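Long-range contacts in 2-nitrobenzoate nitroreductase (Pseudomonas fluorescens, PDB 4Z85), which reduces the nitro group of 2-nitrobenzoate, probably using a bound FMN as its redox cofactor: residues V58-H63 with K151-V156; V30-S35 with K75-N80. All blocks are in the same frame, centred on the assembly; numbering follows the deposited sequence. Where two conformers were deposited one is given.

Contact 1. Residues V58-H63 with K151-V156; sequences VIAVDH and KQRSMV
Ile59 to Asp62 pair with Arg153 to Val156 as neighbouring antiparallel strands in the closed six-stranded barrel of the flavin reductase-like domain. Four backbone bonds stitch the ladder: Ile59 and Val156 exchange one pair, Val61 and Ser154 the other. CA-H...O contacts run between them, such as Ala60 CA to Ser154 O and Arg153 CA to Val61 O. The ladder gains one more bond, His63 N to Gln152 O at 3.0 Å. The His63 ring lays one face over Gln152 CA and Lys151 C, with Ser154 OG, itself bonded to Asp148 OD1, at its edge.

Apolar packing divides between the faces: Val61 CG2 meets Val156 CG2 at 4.0 Å on one, while Val58 CG2 lies beside Met155 CB on the other. There Met50 of the second subunit packs on Val58, Ala60 and Met155.

With CG anti to the backbone N (chi1 -166°) and the chain extended to NE, Arg153 runs its guanidinium back over Ala60, whose CB lies under one face, 3.5 Å from Arg153 NH2. Asp62 OD1 takes Arg153 NH1 in a 2.5 Å salt bridge; the oxygen lies in the guanidinium plane, but NH1 comes from above the carboxylate, the two planes 84° apart. Arg153 NE goes to Met50 O of the second subunit. A leucine here would probably leave Asp62 without its countercharge and that Met50 carbonyl without its donor across the dimer interface. One water accepts from Arg153 NH2 at 3.2 Å and donates to Ala60 O at 2.9 Å.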
ATOM      1  N   VAL A  58       2.278  -8.022  -3.039  1.00 15.68           N
ATOM      2  CA  VAL A  58       1.981  -7.793  -4.457  1.00 15.43           C
ATOM      3  C   VAL A  58       2.566  -6.451  -4.898  1.00 15.18           C
ATOM      4  O   VAL A  58       2.573  -5.486  -4.137  1.00 15.71           O
ATOM      5  CB  VAL A  58       0.442  -7.859  -4.738  1.00 16.02           C
ATOM      6  CG1 VAL A  58      -0.340  -6.722  -4.044  1.00 14.59           C
ATOM      7  CG2 VAL A  58       0.163  -7.881  -6.241  1.00 18.69           C
ATOM      8  N   ILE A  59       3.115  -6.426  -6.114  1.00 16.06           N
ATOM      9  CA  ILE A  59       3.543  -5.181  -6.764  1.00 16.65           C
ATOM     10  C   ILE A  59       2.930  -5.138  -8.151  1.00 17.03           C
ATOM     11  O   ILE A  59       3.075  -6.093  -8.900  1.00 18.80           O
ATOM     12  CB  ILE A  59       5.067  -5.093  -6.906  1.00 17.62           C
ATOM     13  CG1 ILE A  59       5.742  -5.228  -5.538  1.00 17.96           C
ATOM     14  CG2 ILE A  59       5.451  -3.783  -7.575  1.00 19.16           C
ATOM     15  CD1 ILE A  59       7.240  -5.393  -5.610  1.00 20.31           C
ATOM     16  N   ALA A  60       2.254  -4.052  -8.507  1.00 15.85           N
ATOM     17  CA  ALA A  60       1.750  -3.931  -9.877  1.00 19.00           C
ATOM     18  C   ALA A  60       2.832  -3.265 -10.732  1.00 23.06           C
ATOM     19  O   ALA A  60       3.358  -2.226 -10.352  1.00 21.90           O
ATOM     20  CB  ALA A  60       0.437  -3.140  -9.909  1.00 19.64           C
ATOM     21  N   VAL A  61       3.179  -3.886 -11.862  1.00 20.66           N
ATOM     22  CA  VAL A  61       4.319  -3.471 -12.674  1.00 24.51           C
ATOM     23  C   VAL A  61       3.902  -3.326 -14.139  1.00 28.04           C
ATOM     24  O   VAL A  61       3.110  -4.109 -14.643  1.00 27.55           O
ATOM     25  CB  VAL A  61       5.476  -4.496 -12.561  1.00 25.01           C
ATOM     26  CG1 VAL A  61       6.665  -4.063 -13.386  1.00 33.57           C
ATOM     27  CG2 VAL A  61       5.886  -4.691 -11.097  1.00 20.81           C
ATOM     28  N   ASP A  62       4.423  -2.319 -14.827  1.00 35.09           N
ATOM     29  CA  ASP A  62       4.158  -2.209 -16.261  1.00 36.21           C
ATOM     30  C   ASP A  62       5.135  -3.055 -17.082  1.00 41.01           C
ATOM     31  O   ASP A  62       6.272  -3.292 -16.668  1.00 39.52           O
ATOM     32  CB  ASP A  62       4.201  -0.745 -16.693  1.00 36.34           C
ATOM     33  CG  ASP A  62       2.841  -0.076 -16.588  1.00 42.65           C
ATOM     34  OD1 ASP A  62       1.901  -0.733 -16.090  1.00 41.41           O
ATOM     35  OD2 ASP A  62       2.711   1.102 -16.999  1.00 44.21           O
ATOM     36  N   HIS A  63       4.671  -3.533 -18.233  1.00 42.55           N
ATOM     37  CA  HIS A  63       5.493  -4.349 -19.118  1.00 43.28           C
ATOM     38  C   HIS A  63       6.526  -3.499 -19.842  1.00 51.76           C
ATOM     39  O   HIS A  63       6.208  -2.408 -20.318  1.00 58.22           O
ATOM     40  CB  HIS A  63       4.619  -5.080 -20.138  1.00 45.26           C
ATOM     41  CG  HIS A  63       3.793  -6.179 -19.552  1.00 41.58           C
ATOM     42  ND1 HIS A  63       3.417  -7.292 -20.276  1.00 44.43           N
ATOM     43  CD2 HIS A  63       3.256  -6.336 -18.319  1.00 38.49           C
ATOM     44  CE1 HIS A  63       2.690  -8.087 -19.514  1.00 40.92           C
ATOM     45  NE2 HIS A  63       2.579  -7.533 -18.319  1.00 42.47           N
ATOM     46  N   LYS A 151      -2.339  -6.699 -21.193  1.00 35.67           N
ATOM     47  CA  LYS A 151      -1.148  -6.965 -21.984  1.00 36.88           C
ATOM     48  C   LYS A 151      -0.013  -6.001 -21.644  1.00 37.59           C
ATOM     49  O   LYS A 151       1.141  -6.254 -21.986  1.00 44.68           O
ATOM     50  CB  LYS A 151      -1.474  -6.909 -23.482  1.00 42.59           C
ATOM     51  CG  LYS A 151      -2.165  -8.159 -24.004  1.00 47.97           C
ATOM     52  CD  LYS A 151      -3.512  -7.843 -24.630  1.00 52.21           C
ATOM     53  CE  LYS A 151      -3.879  -8.880 -25.678  1.00 57.62           C
ATOM     54  NZ  LYS A 151      -4.922  -8.362 -26.611  1.00 59.19           N
ATOM     55  N   GLN A 152      -0.337  -4.922 -20.933  1.00 36.84           N
ATOM     56  CA  GLN A 152       0.641  -3.892 -20.597  1.00 37.85           C
ATOM     57  C   GLN A 152       0.974  -3.788 -19.094  1.00 36.10           C
ATOM     58  O   GLN A 152       1.795  -2.959 -18.692  1.00 37.68           O
ATOM     59  CB  GLN A 152       0.131  -2.539 -21.089  1.00 46.35           C
ATOM     60  CG  GLN A 152      -1.109  -2.058 -20.341  1.00 47.06           C
ATOM     61  CD  GLN A 152      -2.189  -1.511 -21.267  1.00 56.86           C
ATOM     62  OE1 GLN A 152      -1.960  -0.557 -22.011  1.00 57.54           O
ATOM     63  NE2 GLN A 152      -3.374  -2.117 -21.224  1.00 59.93           N
ATOM     64  N   ARG A 153       0.343  -4.623 -18.270  1.00 34.51           N
ATOM     65  CA  ARG A 153       0.503  -4.519 -16.815  1.00 29.17           C
ATOM     66  C   ARG A 153       0.362  -5.882 -16.154  1.00 24.79           C
ATOM     67  O   ARG A 153      -0.471  -6.676 -16.566  1.00 25.97           O
ATOM     68  CB  ARG A 153      -0.536  -3.563 -16.249  1.00 29.58           C
ATOM     69  CG  ARG A 153      -0.295  -3.105 -14.825  1.00 29.17           C
ATOM     70  CD  ARG A 153      -1.114  -1.850 -14.600  1.00 30.11           C
ATOM     71  NE  ARG A 153      -0.951  -1.277 -13.276  1.00 31.33           N
ATOM     72  CZ  ARG A 153       0.117  -0.599 -12.877  1.00 28.94           C
ATOM     73  NH1 ARG A 153       1.146  -0.408 -13.700  1.00 36.34           N
ATOM     74  NH2 ARG A 153       0.159  -0.111 -11.650  1.00 29.18           N
ATOM     75  N   SER A 154       1.173  -6.145 -15.133  1.00 23.51           N
ATOM     76  CA  SER A 154       1.134  -7.435 -14.452  1.00 23.70           C
ATOM     77  C   SER A 154       1.213  -7.240 -12.952  1.00 25.06           C
ATOM     78  O   SER A 154       1.866  -6.324 -12.476  1.00 23.45           O
ATOM     79  CB  SER A 154       2.276  -8.325 -14.919  1.00 27.19           C
ATOM     80  OG  SER A 154       2.075  -8.694 -16.271  1.00 32.97           O
ATOM     81  N   MET A 155       0.527  -8.097 -12.215  1.00 20.49           N
ATOM     82  CA  MET A 155       0.644  -8.118 -10.764  1.00 18.95           C
ATOM     83  C   MET A 155       1.632  -9.206 -10.351  1.00 20.76           C
ATOM     84  O   MET A 155       1.403 -10.394 -10.591  1.00 23.38           O
ATOM     85  CB  MET A 155      -0.720  -8.344 -10.128  1.00 20.05           C
ATOM     86  CG  MET A 155      -1.649  -7.133 -10.283  1.00 20.69           C
ATOM     87  SD  MET A 155      -3.312  -7.406  -9.670  1.00 25.78           S
ATOM     88  CE  MET A 155      -3.877  -8.617 -10.868  1.00 27.97           C
ATOM     89  N   VAL A 156       2.737  -8.782  -9.756  1.00 16.79           N
ATOM     90  CA  VAL A 156       3.776  -9.689  -9.308  1.00 18.47           C
ATOM     91  C   VAL A 156       3.517 -10.033  -7.850  1.00 17.37           C
ATOM     92  O   VAL A 156       3.500  -9.145  -7.010  1.00 16.96           O
ATOM     93  CB  VAL A 156       5.168  -9.070  -9.440  1.00 20.97           C
ATOM     94  CG1 VAL A 156       6.238 -10.039  -8.886  1.00 19.94           C
ATOM     95  CG2 VAL A 156       5.444  -8.687 -10.899  1.00 24.24           C
TER
HETATM   96  O   HOH W   1       3.221   0.544 -11.171  1.00 33.03           O

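Contact 2. Residues V30-S35 with K75-N80; sequences VTSLNS and KDTLKN
Asn80 lies flat against the end of strand 28-33, its amide reaching past Ser32 to Asn34. Asn80 ND2 donates to Ser32 OG at 3.1 Å, a nearly straight bond with the hydroxyl close to the amide plane, and gives a second bond to Asn40 OD1 on the next strand. The other end, Asn80 OD1, rests against Asn34 CA at 3.3 Å, while Asn80 CB presses on Leu33 O at 3.2 Å.

Ser32 turns its hydroxyl between its own N and carbonyl carbon (chi1 55°), a position from which OG meets both Asn80 ND2 and a water. That water is 2.5 Å from Ser32 OG and donates to Val30 O; its link to Thr77 OG1 is weak.

Thr77, at the start of helix 77-84, contributes through its methyl: CG2 crosses Val30 CG1 at an angle, 3.8 Å away, while its hydroxyl bonds to Tyr44 OH. The helix is thus seated on the barrel strand partly by polar groups and partly by methyls. With Ser32 OG and Asn40 OD1 both placed to accept from ND2, the modelled orientation of the Asn80 amide is probably the favoured one, and this buried side chain is anchored to two adjacent strands.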
ATOM      1  N   VAL A  30      12.752  -2.193  -6.205  1.00 19.86           N
ATOM      2  CA  VAL A  30      13.048  -3.568  -6.602  1.00 18.82           C
ATOM      3  C   VAL A  30      14.378  -3.639  -7.327  1.00 20.80           C
ATOM      4  O   VAL A  30      14.565  -2.961  -8.348  1.00 22.56           O
ATOM      5  CB  VAL A  30      11.928  -4.123  -7.492  1.00 20.85           C
ATOM      6  CG1 VAL A  30      12.245  -5.545  -7.969  1.00 22.44           C
ATOM      7  CG2 VAL A  30      10.595  -4.105  -6.728  1.00 19.06           C
ATOM      8  N   THR A  31      15.293  -4.445  -6.791  1.00 22.67           N
ATOM      9  CA  THR A  31      16.485  -4.826  -7.545  1.00 24.74           C
ATOM     10  C   THR A  31      16.291  -6.225  -8.130  1.00 26.73           C
ATOM     11  O   THR A  31      15.724  -7.124  -7.482  1.00 25.27           O
ATOM     12  CB  THR A  31      17.778  -4.776  -6.692  1.00 23.71           C
ATOM     13  OG1 THR A  31      17.573  -5.383  -5.412  1.00 25.03           O
ATOM     14  CG2 THR A  31      18.236  -3.330  -6.500  1.00 24.53           C
ATOM     15  N   SER A  32      16.737  -6.383  -9.375  1.00 24.11           N
ATOM     16  CA  SER A  32      16.590  -7.643 -10.094  1.00 26.83           C
ATOM     17  C   SER A  32      17.804  -7.830 -11.004  1.00 30.27           C
ATOM     18  O   SER A  32      18.548  -6.884 -11.228  1.00 30.88           O
ATOM     19  CB  SER A  32      15.282  -7.660 -10.893  1.00 25.91           C
ATOM     20  OG  SER A  32      15.176  -6.551 -11.770  1.00 29.45           O
ATOM     21  N   LEU A  33      18.015  -9.047 -11.505  1.00 28.97           N
ATOM     22  CA  LEU A  33      19.142  -9.318 -12.407  1.00 33.39           C
ATOM     23  C   LEU A  33      18.683  -9.757 -13.794  1.00 32.80           C
ATOM     24  O   LEU A  33      17.770 -10.571 -13.917  1.00 34.14           O
ATOM     25  CB  LEU A  33      20.050 -10.394 -11.814  1.00 29.61           C
ATOM     26  CG  LEU A  33      20.793 -10.079 -10.523  1.00 30.16           C
ATOM     27  CD1 LEU A  33      21.515 -11.324 -10.030  1.00 36.20           C
ATOM     28  CD2 LEU A  33      21.773  -8.944 -10.756  1.00 35.61           C
ATOM     29  N   ASN A  34      19.318  -9.232 -14.841  1.00 36.47           N
ATOM     30  CA  ASN A  34      19.000  -9.683 -16.195  1.00 39.83           C
ATOM     31  C   ASN A  34      19.845 -10.897 -16.601  1.00 39.46           C
ATOM     32  O   ASN A  34      20.548 -11.479 -15.768  1.00 39.59           O
ATOM     33  CB  ASN A  34      19.172  -8.550 -17.218  1.00 39.06           C
ATOM     34  CG  ASN A  34      20.625  -8.126 -17.414  1.00 42.24           C
ATOM     35  OD1 ASN A  34      21.549  -8.683 -16.827  1.00 45.82           O
ATOM     36  ND2 ASN A  34      20.824  -7.133 -18.268  1.00 46.46           N
ATOM     37  N   SER A  35      19.770 -11.265 -17.880  1.00 45.93           N
ATOM     38  CA  SER A  35      20.470 -12.436 -18.416  1.00 48.73           C
ATOM     39  C   SER A  35      21.974 -12.393 -18.188  1.00 49.65           C
ATOM     40  O   SER A  35      22.617 -13.428 -18.039  1.00 55.46           O
ATOM     41  CB  SER A  35      20.214 -12.571 -19.918  1.00 48.28           C
ATOM     42  OG  SER A  35      18.833 -12.647 -20.203  1.00 55.00           O
ATOM     43  N   LYS A  75      10.531  -0.639 -18.333  1.00 46.00           N
ATOM     44  CA  LYS A  75      11.421  -1.256 -17.352  1.00 42.66           C
ATOM     45  C   LYS A  75      11.541  -2.770 -17.572  1.00 39.40           C
ATOM     46  O   LYS A  75      10.606  -3.421 -18.048  1.00 36.96           O
ATOM     47  CB  LYS A  75      10.931  -0.969 -15.927  1.00 39.23           C
ATOM     48  CG  LYS A  75      11.029   0.498 -15.483  1.00 42.29           C
ATOM     49  CD  LYS A  75      12.478   0.958 -15.342  1.00 40.59           C
ATOM     50  CE  LYS A  75      12.562   2.385 -14.787  1.00 42.50           C
ATOM     51  NZ  LYS A  75      13.970   2.840 -14.605  1.00 40.59           N
ATOM     52  N   ASP A  76      12.697  -3.311 -17.197  1.00 33.84           N
ATOM     53  CA  ASP A  76      13.048  -4.719 -17.389  1.00 35.20           C
ATOM     54  C   ASP A  76      12.717  -5.587 -16.188  1.00 35.66           C
ATOM     55  O   ASP A  76      13.015  -6.786 -16.177  1.00 33.01           O
ATOM     56  CB  ASP A  76      14.546  -4.848 -17.659  1.00 38.81           C
ATOM     57  CG  ASP A  76      14.996  -4.041 -18.850  1.00 45.66           C
ATOM     58  OD1 ASP A  76      14.581  -4.378 -19.979  1.00 47.45           O
ATOM     59  OD2 ASP A  76      15.766  -3.073 -18.655  1.00 50.09           O
ATOM     60  N   THR A  77      12.143  -4.973 -15.159  1.00 31.51           N
ATOM     61  CA  THR A  77      11.911  -5.656 -13.891  1.00 27.66           C
ATOM     62  C   THR A  77      11.172  -6.981 -14.067  1.00 26.30           C
ATOM     63  O   THR A  77      11.592  -8.018 -13.528  1.00 29.97           O
ATOM     64  CB  THR A  77      11.105  -4.765 -12.940  1.00 30.80           C
ATOM     65  OG1 THR A  77      11.721  -3.474 -12.874  1.00 33.36           O
ATOM     66  CG2 THR A  77      11.038  -5.381 -11.543  1.00 28.08           C
ATOM     67  N   LEU A  78      10.087  -6.946 -14.831  0.71 26.96           N
ATOM     68  CA  LEU A  78       9.225  -8.108 -15.000  0.71 28.29           C
ATOM     69  C   LEU A  78       9.964  -9.278 -15.648  0.71 27.69           C
ATOM     70  O   LEU A  78       9.863 -10.407 -15.184  0.71 27.35           O
ATOM     71  CB  LEU A  78       7.991  -7.744 -15.825  0.71 27.87           C
ATOM     72  CG  LEU A  78       6.873  -8.783 -15.870  0.71 28.05           C
ATOM     73  CD1 LEU A  78       6.452  -9.171 -14.457  0.71 28.98           C
ATOM     74  CD2 LEU A  78       5.677  -8.263 -16.659  0.71 30.18           C
ATOM     75  N   LYS A  79      10.710  -9.008 -16.714  1.00 30.91           N
ATOM     76  CA  LYS A  79      11.449 -10.071 -17.392  1.00 26.39           C
ATOM     77  C   LYS A  79      12.531 -10.670 -16.489  1.00 29.04           C
ATOM     78  O   LYS A  79      12.721 -11.887 -16.458  1.00 30.93           O
ATOM     79  CB  LYS A  79      12.066  -9.539 -18.693  1.00 34.35           C
ATOM     80  CG  LYS A  79      12.792 -10.592 -19.522  1.00 39.27           C
ATOM     81  CD  LYS A  79      13.203 -10.024 -20.878  1.00 43.32           C
ATOM     82  CE  LYS A  79      13.792 -11.091 -21.776  1.00 48.47           C
ATOM     83  NZ  LYS A  79      14.148 -10.533 -23.108  1.00 57.49           N
ATOM     84  N   ASN A  80      13.226  -9.818 -15.739  1.00 26.93           N
ATOM     85  CA  ASN A  80      14.244 -10.280 -14.798  1.00 26.84           C
ATOM     86  C   ASN A  80      13.650 -11.188 -13.716  1.00 28.39           C
ATOM     87  O   ASN A  80      14.238 -12.210 -13.332  1.00 28.87           O
ATOM     88  CB  ASN A  80      14.936  -9.093 -14.127  1.00 31.32           C
ATOM     89  CG  ASN A  80      15.737  -8.241 -15.100  1.00 34.37           C
ATOM     90  OD1 ASN A  80      15.862  -8.564 -16.284  1.00 32.23           O
ATOM     91  ND2 ASN A  80      16.284  -7.132 -14.595  1.00 31.65           N
TER
HETATM   92  O   HOH W   2      14.402  -4.288 -10.998  1.00 27.93           O
HETATM   93  O   HOH W   3      15.784 -11.099 -10.910  1.00 29.05           O

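How the contacts relate
From the N terminus, the chain first lays down 30-35 at the end of strand 28-33, then runs through strand 39-52 into 58-63. A partly unmodelled loop leads to helix 77-84, whose start returns to 30-35 and closes contact 2 across 39 intervening residues. Contact 1 opens inside that loop and closes only when 151-156 arrives after 87 intervening residues, so the two loops cross instead of nesting. Contact 1 joins adjacent barrel strands; contact 2 sets the helix on the same barrel. They touch directly: Leu78 of the helix packs on His63, Ser154 and Val156, and Ile59 CD1 meets Val30 CG2 at 3.8 Å.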